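Local coordinates for protein DNA polymerase (Pyrobaculum calidifontis, PDB 5MDN) that probably catalyses template-directed DNA synthesis, adding deoxyribonucleotides from their triphosphates to a DNA strand with release of diphosphate, as a family B DNA polymerase, at residues K431-P436 and A464-I469; P436-E441 and H459-A464; V309-H314 and M330-D335; V172-G177 and K315-W320. All coordinates share one frame; numbering follows the deposited sequence.

Contact 1: residues K431-P436 and A464-I469; sequences KYNLSP and APTGFI
A Schellman motif meets a helix N-cap here: N433, the positive-phi residue that ends helix 424-431, reaches across to G467, at the N-cap position of helix 468-486. N433 OD1 accepts the G467 N-H at 3.2 Å, with the donor tilted 22° from the carbonyl plane and well to the side of the C=O direction. Its ND2 turns instead to R462 O, so both ends of the amide are used. The torsion behind this places CG opposite the backbone N (chi1 -160°) and carries the amide to the T466-G467 backbone. By analogy with other family B polymerases, helix 424-431 is probably part of the palm and helix 468-486 the first helix of the fingers. An alanine at N433 is likely to leave the G467 N-H and R462 O without their side-chain mates and the turn less firmly tied to the N-cap. One step on, S435 OG takes the I469 N-H at 3.3 Å along a nearly straight line and also bonds D437 OD1; the other carboxylate oxygen, D437 OD2, accepts the F468 N-H. Beside the hydroxyl, P436 CD rests 4.2 Å from I469 CG1, the two side chains meeting at about a right angle.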
# COMPACT_ATOMS: atom_id res chain seq x y z
N LYS A 431 25.36 -0.64 13.86
CA LYS A 431 26.37 -0.92 14.89
C LYS A 431 27.34 -2.01 14.45
O LYS A 431 28.50 -2.02 14.89
CB LYS A 431 25.67 -1.30 16.19
CG LYS A 431 26.59 -1.59 17.37
CD LYS A 431 25.77 -1.96 18.60
CE LYS A 431 26.65 -2.38 19.76
NZ LYS A 431 27.55 -1.28 20.21
N TYR A 432 26.90 -2.93 13.59
CA TYR A 432 27.76 -3.99 13.09
C TYR A 432 28.12 -3.82 11.62
O TYR A 432 28.82 -4.68 11.06
CB TYR A 432 27.10 -5.35 13.32
CG TYR A 432 26.91 -5.66 14.79
CD1 TYR A 432 28.00 -5.85 15.62
CD2 TYR A 432 25.64 -5.73 15.35
CE1 TYR A 432 27.84 -6.13 16.96
CE2 TYR A 432 25.47 -6.00 16.69
CZ TYR A 432 26.57 -6.20 17.50
OH TYR A 432 26.41 -6.47 18.83
N ASN A 433 27.65 -2.75 10.98
CA ASN A 433 28.07 -2.38 9.63
C ASN A 433 27.79 -3.50 8.62
O ASN A 433 28.66 -3.90 7.84
CB ASN A 433 29.55 -1.97 9.61
CG ASN A 433 29.91 -1.15 8.39
OD1 ASN A 433 29.50 0.00 8.27
ND2 ASN A 433 30.71 -1.73 7.50
N LEU A 434 26.56 -4.00 8.65
CA LEU A 434 26.14 -5.05 7.72
C LEU A 434 25.65 -4.41 6.42
O LEU A 434 24.84 -3.48 6.45
CB LEU A 434 25.03 -5.90 8.34
CG LEU A 434 25.37 -6.93 9.43
CD1 LEU A 434 26.87 -6.99 9.73
CD2 LEU A 434 24.58 -6.65 10.70
N SER A 435 26.13 -4.94 5.30
CA SER A 435 25.82 -4.41 3.97
C SER A 435 26.37 -5.35 2.91
O SER A 435 27.34 -6.07 3.18
CB SER A 435 26.41 -3.00 3.80
OG SER A 435 25.88 -2.35 2.66
N PRO A 436 25.77 -5.40 1.72
CA PRO A 436 26.34 -6.26 0.66
C PRO A 436 27.79 -5.95 0.35
O PRO A 436 28.57 -6.87 0.07
CB PRO A 436 25.42 -5.97 -0.54
CG PRO A 436 24.12 -5.57 0.07
CD PRO A 436 24.48 -4.81 1.32
N ALA A 464 35.50 -1.56 8.70
CA ALA A 464 36.19 -0.62 7.82
C ALA A 464 35.60 0.71 7.53
O ALA A 464 35.51 1.54 8.39
CB ALA A 464 36.60 -1.34 6.54
N PRO A 465 35.30 0.94 6.28
CA PRO A 465 34.65 2.11 5.76
C PRO A 465 33.20 1.73 5.76
O PRO A 465 32.84 0.72 5.23
CB PRO A 465 35.16 2.15 4.35
CG PRO A 465 35.33 0.73 4.01
CD PRO A 465 35.77 0.04 5.24
N THR A 466 32.35 2.54 6.35
CA THR A 466 30.94 2.27 6.45
C THR A 466 30.28 1.85 5.16
O THR A 466 30.53 2.38 4.14
CB THR A 466 30.20 3.46 7.05
OG1 THR A 466 30.06 4.41 6.04
CG2 THR A 466 30.98 4.12 8.04
N GLY A 467 29.47 0.84 5.23
CA GLY A 467 28.81 0.32 4.07
C GLY A 467 27.72 1.19 3.56
O GLY A 467 27.34 2.12 4.16
N PHE A 468 27.19 0.84 2.44
CA PHE A 468 26.16 1.66 1.80
C PHE A 468 24.88 1.69 2.63
O PHE A 468 24.38 2.77 2.96
CB PHE A 468 25.87 1.14 0.39
CG PHE A 468 24.72 1.83 -0.28
CD1 PHE A 468 24.72 3.20 -0.44
CD2 PHE A 468 23.64 1.10 -0.76
CE1 PHE A 468 23.66 3.85 -1.06
CE2 PHE A 468 22.58 1.74 -1.38
CZ PHE A 468 22.60 3.11 -1.53
N ILE A 469 24.35 0.52 2.98
CA ILE A 469 23.11 0.48 3.76
C ILE A 469 23.28 1.10 5.13
O ILE A 469 22.40 1.87 5.55
CB ILE A 469 22.56 -0.96 3.81
CG1 ILE A 469 22.23 -1.45 2.40
CG2 ILE A 469 21.32 -1.03 4.69
CD1 ILE A 469 21.20 -0.61 1.68

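Contact 2: residues P436-E441 and H459-A464; sequences PDTYLE and HRFRKA
The F461 ring has Y439 over one face, with Y439 CD1 4.2 Å above its plane and displaced toward the rim, while T438 OG1 lies in the ring plane at the edge, 3.5 Å from F461 CD2. The Y439 ring thus turns an edge to F461 (planes at 63°) and another part of its edge to the H459 face, where the stack is offset and the planes stand at 76°. The three rings form an aromatic cluster. Y439 owes its place between them to a first torsion that sets CG anti to N (chi1 168°). At the R460 guanidinium, L440 CD1 comes to the edge, 3.7 Å from NH2, the same nitrogen that salt-bridges D446.

Beneath the rings runs a single antiparallel bridge in which Y439 and F461 are the non-hydrogen-bonded pair. The flanking bonds are R462 N to T438 O at 2.9 Å and L440 N to R460 O at 3.1 Å. F461 CA also sends its C-H toward T438 O. The chain after helix 424-431 touches strand 460-462 through this one bridge, and that strand pairs with strand 451-453 as well. L440 spreads its two methyls between R460 and R462: CD2 packs 3.7 Å from R462 CG, while CD1 is turned to R460. The T438 hydroxyl is turned back to N433 O and S435 O, which share its one proton, and helix 528-551 closes over H459 and F461 through S533.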
# COMPACT_ATOMS: atom_id res chain seq x y z
N PRO A 436 25.77 -5.40 1.72
CA PRO A 436 26.34 -6.26 0.66
C PRO A 436 27.79 -5.95 0.35
O PRO A 436 28.57 -6.87 0.07
CB PRO A 436 25.42 -5.97 -0.54
CG PRO A 436 24.12 -5.57 0.07
CD PRO A 436 24.48 -4.81 1.32
N ASP A 437 28.18 -4.67 0.38
CA ASP A 437 29.54 -4.27 0.02
C ASP A 437 30.56 -4.52 1.13
O ASP A 437 31.76 -4.46 0.86
CB ASP A 437 29.55 -2.79 -0.37
CG ASP A 437 28.65 -1.95 0.50
OD1 ASP A 437 27.47 -2.34 0.69
OD2 ASP A 437 29.10 -0.89 0.99
N THR A 438 30.12 -4.80 2.36
CA THR A 438 31.03 -5.06 3.46
C THR A 438 31.19 -6.55 3.78
O THR A 438 32.02 -6.90 4.62
CB THR A 438 30.57 -4.32 4.72
OG1 THR A 438 29.26 -4.78 5.10
CG2 THR A 438 30.52 -2.83 4.46
N TYR A 439 30.42 -7.41 3.13
CA TYR A 439 30.54 -8.85 3.34
C TYR A 439 31.83 -9.37 2.71
O TYR A 439 32.33 -8.84 1.71
CB TYR A 439 29.32 -9.57 2.75
CG TYR A 439 29.46 -11.07 2.63
CD1 TYR A 439 29.32 -11.89 3.75
CD2 TYR A 439 29.69 -11.67 1.40
CE1 TYR A 439 29.44 -13.26 3.64
CE2 TYR A 439 29.80 -13.04 1.28
CZ TYR A 439 29.67 -13.83 2.40
OH TYR A 439 29.79 -15.20 2.29
N LEU A 440 32.38 -10.43 3.30
CA LEU A 440 33.63 -11.02 2.84
C LEU A 440 33.40 -12.46 2.42
O LEU A 440 32.50 -13.14 2.92
CB LEU A 440 34.71 -10.94 3.93
CG LEU A 440 35.03 -9.52 4.40
CD1 LEU A 440 36.03 -9.52 5.54
CD2 LEU A 440 35.53 -8.67 3.24
N GLU A 441 34.24 -12.93 1.50
CA GLU A 441 33.96 -14.09 0.66
C GLU A 441 35.11 -15.10 0.81
O GLU A 441 35.71 -15.12 1.90
CB GLU A 441 33.72 -13.58 -0.77
CG GLU A 441 32.58 -12.58 -0.88
CD GLU A 441 32.31 -12.17 -2.31
OE1 GLU A 441 32.93 -12.75 -3.22
OE2 GLU A 441 31.48 -11.26 -2.51
N HIS A 459 29.05 -15.43 9.29
CA HIS A 459 29.42 -14.52 8.21
C HIS A 459 30.27 -13.37 8.74
O HIS A 459 30.11 -12.93 9.88
CB HIS A 459 28.18 -14.00 7.50
CG HIS A 459 27.34 -15.07 6.89
ND1 HIS A 459 27.86 -16.06 6.08
CD2 HIS A 459 26.01 -15.32 6.97
CE1 HIS A 459 26.90 -16.87 5.69
NE2 HIS A 459 25.76 -16.44 6.22
N ARG A 460 31.16 -12.87 7.89
CA ARG A 460 32.16 -11.89 8.29
C ARG A 460 31.96 -10.59 7.53
O ARG A 460 31.66 -10.60 6.33
CB ARG A 460 33.58 -12.42 8.06
CG ARG A 460 33.63 -13.70 7.25
CD ARG A 460 35.04 -14.26 7.27
NE ARG A 460 36.02 -13.25 6.90
CZ ARG A 460 37.30 -13.29 7.26
NH1 ARG A 460 37.77 -14.29 7.99
NH2 ARG A 460 38.12 -12.32 6.87
N PHE A 461 32.13 -9.47 8.23
CA PHE A 461 31.85 -8.16 7.67
C PHE A 461 32.95 -7.18 8.04
O PHE A 461 33.57 -7.27 9.11
CB PHE A 461 30.50 -7.61 8.15
CG PHE A 461 29.31 -8.38 7.64
CD1 PHE A 461 28.93 -9.57 8.25
CD2 PHE A 461 28.57 -7.92 6.57
CE1 PHE A 461 27.84 -10.28 7.80
CE2 PHE A 461 27.47 -8.64 6.10
CZ PHE A 461 27.11 -9.82 6.72
N ARG A 462 33.19 -6.22 7.19
CA ARG A 462 34.20 -5.30 7.50
C ARG A 462 33.70 -4.25 8.38
O ARG A 462 32.67 -3.75 8.18
CB ARG A 462 34.68 -4.61 6.24
CG ARG A 462 34.82 -5.55 5.08
CD ARG A 462 34.93 -4.76 3.81
NE ARG A 462 36.01 -3.80 3.90
CZ ARG A 462 37.15 -3.94 3.27
NH1 ARG A 462 37.35 -5.00 2.50
NH2 ARG A 462 38.09 -3.03 3.40
N LYS A 463 34.49 -3.93 9.37
CA LYS A 463 34.23 -2.84 10.28
C LYS A 463 34.54 -1.50 9.62
O LYS A 463 33.94 -0.51 9.97
CB LYS A 463 35.18 -3.03 11.43
CG LYS A 463 34.65 -2.76 12.81
CD LYS A 463 35.47 -3.47 13.88
CE LYS A 463 35.50 -2.67 15.18
NZ LYS A 463 36.23 -3.32 16.31
N ALA A 464 35.50 -1.56 8.70
CA ALA A 464 36.19 -0.62 7.82
C ALA A 464 35.60 0.71 7.53
O ALA A 464 35.51 1.54 8.39
CB ALA A 464 36.60 -1.34 6.54

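Contact 3: residues V309-H314 and M330-D335; sequences VLIPGH and MRYVLD
The extended backbone of V309-I311 passes beside helix 326-356, closest where the V309 and Y332 CA atoms stand 5.4 Å apart. From the helix, Y332 sends its ring out under that chain, and one face of it is covered by I311: I311 CB sits 4.2 Å from the ring centroid, 14° off the normal, a CH-pi contact. The branch tip I311 CD1 reaches back to Y332 CB at 3.8 Å, so the isoleucine covers both the ring and its stem. V309 O lies near the ring plane at the edge, 3.7 Å from Y332 CD1. With CG anti to the backbone N of Y332 (chi1 174°), the ring extends alongside the V309-I311 chain.

V309 straddles the next turn. Its CG2 methyl meets the aliphatic part of R331 at CG, 3.9 Å away, at about a right angle, while its backbone N-H points at D335 OD2 in a weak hydrogen bond of 3.3 Å. R308, the residue before, also packs against D335, and T328 one turn earlier in the helix touches both V309 and I311.

The Y332 side chain is about 6 Å from that of D169, a magnesium-binding residue of the exonuclease site. Separately, a magnesium ion bound in the model lies about 7 Å from the Y332 side chain. The sequence YVLDD starting at Y332 fits the Exo III motif of family B exonuclease domains. The loop grips this tyrosine by its ring and CB, with apolar cover and backbone atoms at the ring carbons, which would leave the hydroxyl able to face the nearby metal site.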
# COMPACT_ATOMS: atom_id res chain seq x y z
N VAL A 309 -25.82 5.07 7.21
CA VAL A 309 -26.65 4.29 6.30
C VAL A 309 -25.78 3.25 5.59
O VAL A 309 -24.66 3.54 5.17
CB VAL A 309 -27.34 5.22 5.29
CG1 VAL A 309 -28.18 4.43 4.30
CG2 VAL A 309 -28.20 6.25 6.02
N LEU A 310 -26.31 2.04 5.44
CA LEU A 310 -25.57 0.94 4.82
C LEU A 310 -26.50 0.18 3.88
O LEU A 310 -27.46 -0.45 4.32
CB LEU A 310 -24.99 0.00 5.88
CG LEU A 310 -23.74 0.50 6.61
CD1 LEU A 310 -23.31 -0.50 7.67
CD2 LEU A 310 -22.62 0.74 5.61
N ILE A 311 -26.19 0.24 2.59
CA ILE A 311 -26.91 -0.52 1.57
C ILE A 311 -26.07 -1.74 1.21
O ILE A 311 -24.84 -1.63 1.08
CB ILE A 311 -27.20 0.34 0.32
CG1 ILE A 311 -28.48 1.17 0.48
CG2 ILE A 311 -27.28 -0.51 -0.94
CD1 ILE A 311 -28.44 2.19 1.59
N PRO A 312 -26.68 -2.92 1.03
CA PRO A 312 -25.94 -4.04 0.43
C PRO A 312 -25.50 -3.68 -0.98
O PRO A 312 -26.33 -3.54 -1.88
CB PRO A 312 -26.95 -5.19 0.45
CG PRO A 312 -28.29 -4.53 0.55
CD PRO A 312 -28.07 -3.28 1.36
N GLY A 313 -24.18 -3.51 -1.16
CA GLY A 313 -23.65 -2.95 -2.39
C GLY A 313 -24.16 -3.62 -3.66
O GLY A 313 -24.31 -2.96 -4.69
N HIS A 314 -24.42 -4.92 -3.61
CA HIS A 314 -24.91 -5.63 -4.78
C HIS A 314 -26.31 -5.23 -5.21
O HIS A 314 -26.81 -5.76 -6.21
CB HIS A 314 -24.86 -7.14 -4.53
CG HIS A 314 -25.80 -7.61 -3.47
ND1 HIS A 314 -26.92 -8.36 -3.74
CD2 HIS A 314 -25.77 -7.46 -2.12
CE1 HIS A 314 -27.55 -8.64 -2.62
NE2 HIS A 314 -26.87 -8.10 -1.62
N MET A 330 -28.76 7.89 -1.83
CA MET A 330 -27.95 9.11 -1.88
C MET A 330 -27.14 9.27 -0.60
O MET A 330 -25.92 9.48 -0.65
CB MET A 330 -28.86 10.32 -2.09
CG MET A 330 -28.15 11.58 -2.55
SD MET A 330 -29.26 12.99 -2.64
CE MET A 330 -28.75 13.71 -4.20
N ARG A 331 -27.79 9.15 0.56
CA ARG A 331 -27.08 9.31 1.82
C ARG A 331 -26.01 8.24 2.01
O ARG A 331 -24.98 8.49 2.64
CB ARG A 331 -28.06 9.33 2.99
CG ARG A 331 -27.40 9.67 4.31
CD ARG A 331 -28.10 10.85 4.96
NE ARG A 331 -27.22 11.54 5.90
CZ ARG A 331 -27.39 12.79 6.30
NH1 ARG A 331 -28.42 13.51 5.85
NH2 ARG A 331 -26.54 13.34 7.16
N TYR A 332 -26.25 7.04 1.47
CA TYR A 332 -25.19 6.05 1.40
C TYR A 332 -23.99 6.59 0.63
O TYR A 332 -22.84 6.43 1.06
CB TYR A 332 -25.72 4.77 0.75
CG TYR A 332 -24.67 3.70 0.50
CD1 TYR A 332 -24.19 2.90 1.53
CD2 TYR A 332 -24.17 3.49 -0.78
CE1 TYR A 332 -23.23 1.93 1.29
CE2 TYR A 332 -23.22 2.52 -1.03
CZ TYR A 332 -22.75 1.74 0.01
OH TYR A 332 -21.81 0.77 -0.22
N VAL A 333 -24.24 7.23 -0.51
CA VAL A 333 -23.17 7.81 -1.30
C VAL A 333 -22.51 8.97 -0.56
O VAL A 333 -21.29 9.14 -0.60
CB VAL A 333 -23.70 8.23 -2.68
CG1 VAL A 333 -22.71 9.11 -3.40
CG2 VAL A 333 -24.03 7.00 -3.52
N LEU A 334 -23.31 9.79 0.14
CA LEU A 334 -22.73 10.91 0.89
C LEU A 334 -21.89 10.41 2.06
O LEU A 334 -20.82 10.97 2.33
CB LEU A 334 -23.82 11.85 1.40
CG LEU A 334 -24.36 12.97 0.50
CD1 LEU A 334 -23.21 13.78 -0.09
CD2 LEU A 334 -25.26 12.44 -0.60
N ASP A 335 -22.35 9.38 2.76
CA ASP A 335 -21.55 8.82 3.85
C ASP A 335 -20.26 8.20 3.33
O ASP A 335 -19.25 8.17 4.05
CB ASP A 335 -22.37 7.79 4.63
CG ASP A 335 -23.43 8.43 5.50
OD1 ASP A 335 -23.27 9.62 5.85
OD2 ASP A 335 -24.42 7.75 5.83

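Contact 4: residues V172-G177 and K315-W320; sequences VYNERG and KVYEYW
Y317 carries the contact, meeting Y173 with its stem and E175 with its ring. Y317 CB stands over one face of the Y173 ring, 3.9 Å from its centroid and 21° off the normal, a CH-pi contact. Its own ring lies against the loop: E175 CA sits over one face at 4.0 Å from the centroid, and E175 CG lies over the same face, 3.7 Å from Y317 CD2. E318 CB covers the opposite face from within the helix. V316 CG2 faces the V172 and Y173 carbonyls. What lets the Y317 ring slot in is a first torsion that tucks CG between the backbone N and the carbonyl carbon (chi1 76°). With an alanine here, the CB over Y173 would stay, but E175 would probably lose the ring it lies on and a gap would open between the loop and E318.

The loop 172-177 leaves the strand 165-172 that bears D169, the first exonuclease-motif strand of the RNase H-like fold, and helix 316-320 packs on it from far along the chain. At the edge of the Y173 ring, W320 CD1 comes 3.9 Å from the same CE1 that Y317 CB covers. Further out, the Y173 hydroxyl lies within reach of N321 OD1 and E175 OE1, and R326 makes a cation-pi contact with W320. K315 NZ forms a weak salt bridge with E318 OE2 at 3.3 Å.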
# COMPACT_ATOMS: atom_id res chain seq x y z
N VAL A 172 -22.50 2.44 -9.43
CA VAL A 172 -22.80 2.01 -10.78
C VAL A 172 -23.95 1.01 -10.72
O VAL A 172 -23.98 0.17 -9.82
CB VAL A 172 -21.55 1.39 -11.46
CG1 VAL A 172 -21.93 0.74 -12.77
CG2 VAL A 172 -20.48 2.45 -11.67
N TYR A 173 -24.86 1.10 -11.69
CA TYR A 173 -26.11 0.34 -11.75
C TYR A 173 -25.96 -1.12 -11.32
O TYR A 173 -26.52 -1.51 -10.29
CB TYR A 173 -26.66 0.41 -13.18
CG TYR A 173 -28.09 -0.05 -13.32
CD1 TYR A 173 -29.11 0.58 -12.62
CD2 TYR A 173 -28.42 -1.10 -14.16
CE1 TYR A 173 -30.42 0.17 -12.74
CE2 TYR A 173 -29.73 -1.52 -14.29
CZ TYR A 173 -30.72 -0.89 -13.58
OH TYR A 173 -32.03 -1.31 -13.71
N ASN A 174 -25.25 -1.93 -12.11
CA ASN A 174 -24.84 -3.29 -11.74
C ASN A 174 -26.01 -4.27 -11.54
O ASN A 174 -25.87 -5.26 -10.82
CB ASN A 174 -23.91 -3.25 -10.50
CG ASN A 174 -24.62 -3.56 -9.18
OD1 ASN A 174 -24.20 -4.46 -8.45
ND2 ASN A 174 -25.67 -2.82 -8.87
N GLU A 175 -27.14 -4.05 -12.22
CA GLU A 175 -28.27 -4.97 -12.10
C GLU A 175 -27.84 -6.41 -12.34
O GLU A 175 -28.25 -7.33 -11.62
CB GLU A 175 -29.39 -4.60 -13.08
CG GLU A 175 -30.62 -5.49 -12.97
CD GLU A 175 -31.63 -5.24 -14.08
OE1 GLU A 175 -31.65 -4.11 -14.62
OE2 GLU A 175 -32.40 -6.17 -14.41
N ARG A 176 -27.00 -6.63 -13.35
CA ARG A 176 -26.34 -7.91 -13.57
C ARG A 176 -24.95 -7.87 -12.93
O ARG A 176 -24.03 -7.26 -13.48
CB ARG A 176 -26.26 -8.21 -15.07
CG ARG A 176 -25.87 -7.01 -15.92
CD ARG A 176 -26.25 -7.20 -17.38
NE ARG A 176 -25.21 -6.70 -18.27
CZ ARG A 176 -25.16 -5.46 -18.75
NH1 ARG A 176 -26.10 -4.58 -18.42
NH2 ARG A 176 -24.17 -5.10 -19.56
N GLY A 177 -24.82 -8.54 -11.78
CA GLY A 177 -23.59 -8.66 -11.01
C GLY A 177 -22.53 -7.59 -11.19
O GLY A 177 -22.71 -6.44 -10.76
N LYS A 315 -26.98 -4.32 -4.49
CA LYS A 315 -28.34 -3.89 -4.81
C LYS A 315 -28.44 -2.37 -4.87
O LYS A 315 -29.30 -1.76 -4.23
CB LYS A 315 -29.34 -4.44 -3.80
CG LYS A 315 -29.33 -5.95 -3.66
CD LYS A 315 -30.43 -6.42 -2.71
CE LYS A 315 -31.42 -7.33 -3.41
NZ LYS A 315 -32.49 -7.80 -2.50
N VAL A 316 -27.57 -1.73 -5.65
CA VAL A 316 -27.77 -0.30 -5.88
C VAL A 316 -28.79 -0.08 -6.99
O VAL A 316 -29.47 0.96 -7.01
CB VAL A 316 -26.45 0.42 -6.18
CG1 VAL A 316 -25.33 -0.10 -5.30
CG2 VAL A 316 -26.09 0.31 -7.65
N TYR A 317 -28.91 -1.02 -7.93
CA TYR A 317 -29.96 -0.93 -8.94
C TYR A 317 -31.34 -0.94 -8.30
O TYR A 317 -32.23 -0.19 -8.69
CB TYR A 317 -29.82 -2.07 -9.96
CG TYR A 317 -30.29 -3.42 -9.46
CD1 TYR A 317 -29.46 -4.24 -8.71
CD2 TYR A 317 -31.58 -3.87 -9.74
CE1 TYR A 317 -29.89 -5.47 -8.25
CE2 TYR A 317 -32.02 -5.10 -9.29
CZ TYR A 317 -31.17 -5.90 -8.54
OH TYR A 317 -31.60 -7.12 -8.09
N GLU A 318 -31.53 -1.80 -7.29
CA GLU A 318 -32.83 -1.92 -6.64
C GLU A 318 -33.22 -0.62 -5.94
O GLU A 318 -34.37 -0.18 -6.03
CB GLU A 318 -32.82 -3.12 -5.70
CG GLU A 318 -34.15 -3.43 -5.06
CD GLU A 318 -34.22 -4.87 -4.57
OE1 GLU A 318 -34.34 -5.76 -5.44
OE2 GLU A 318 -34.14 -5.12 -3.35
N TYR A 319 -32.27 -0.00 -5.23
CA TYR A 319 -32.55 1.28 -4.60
C TYR A 319 -32.68 2.41 -5.61
O TYR A 319 -33.19 3.48 -5.27
CB TYR A 319 -31.46 1.62 -3.57
CG TYR A 319 -31.56 0.84 -2.28
CD1 TYR A 319 -31.39 -0.54 -2.25
CD2 TYR A 319 -31.82 1.48 -1.07
CE1 TYR A 319 -31.48 -1.26 -1.07
CE2 TYR A 319 -31.91 0.78 0.11
CZ TYR A 319 -31.74 -0.59 0.11
OH TYR A 319 -31.83 -1.29 1.29
N TRP A 320 -32.22 2.20 -6.85
CA TRP A 320 -32.27 3.22 -7.89
C TRP A 320 -33.59 3.21 -8.65
O TRP A 320 -34.11 4.27 -9.02
CB TRP A 320 -31.10 3.03 -8.86
CG TRP A 320 -31.06 4.00 -10.00
CD1 TRP A 320 -31.27 3.71 -11.32
CD2 TRP A 320 -30.78 5.40 -9.94
NE1 TRP A 320 -31.14 4.85 -12.08
CE2 TRP A 320 -30.84 5.90 -11.25
CE3 TRP A 320 -30.49 6.29 -8.89
CZ2 TRP A 320 -30.62 7.24 -11.55
CZ3 TRP A 320 -30.26 7.62 -9.19
CH2 TRP A 320 -30.33 8.08 -10.51

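Overall arrangement
The four contacts form two pairs on opposite sides of the chain's centre. Contacts 3 and 4 come first and interlock along the chain, their segments alternating as 172-177, 309-314, 315-320 and 330-335; their centres are 12 Å apart and they touch where I311 meets Y319. Both border the exonuclease magnesium site, tying the strand 165-172 to helices 316-320 and 326-356. Contacts 1 and 2 follow, nested, sharing P436 and A464, with centres 7 Å apart; they join the end of helix 424-431 to strand 460-462 and helix 468-486 in the polymerase part. The pairs lie 54 to 62 Å apart, centre to centre, consistent with separate proofreading and synthesis regions.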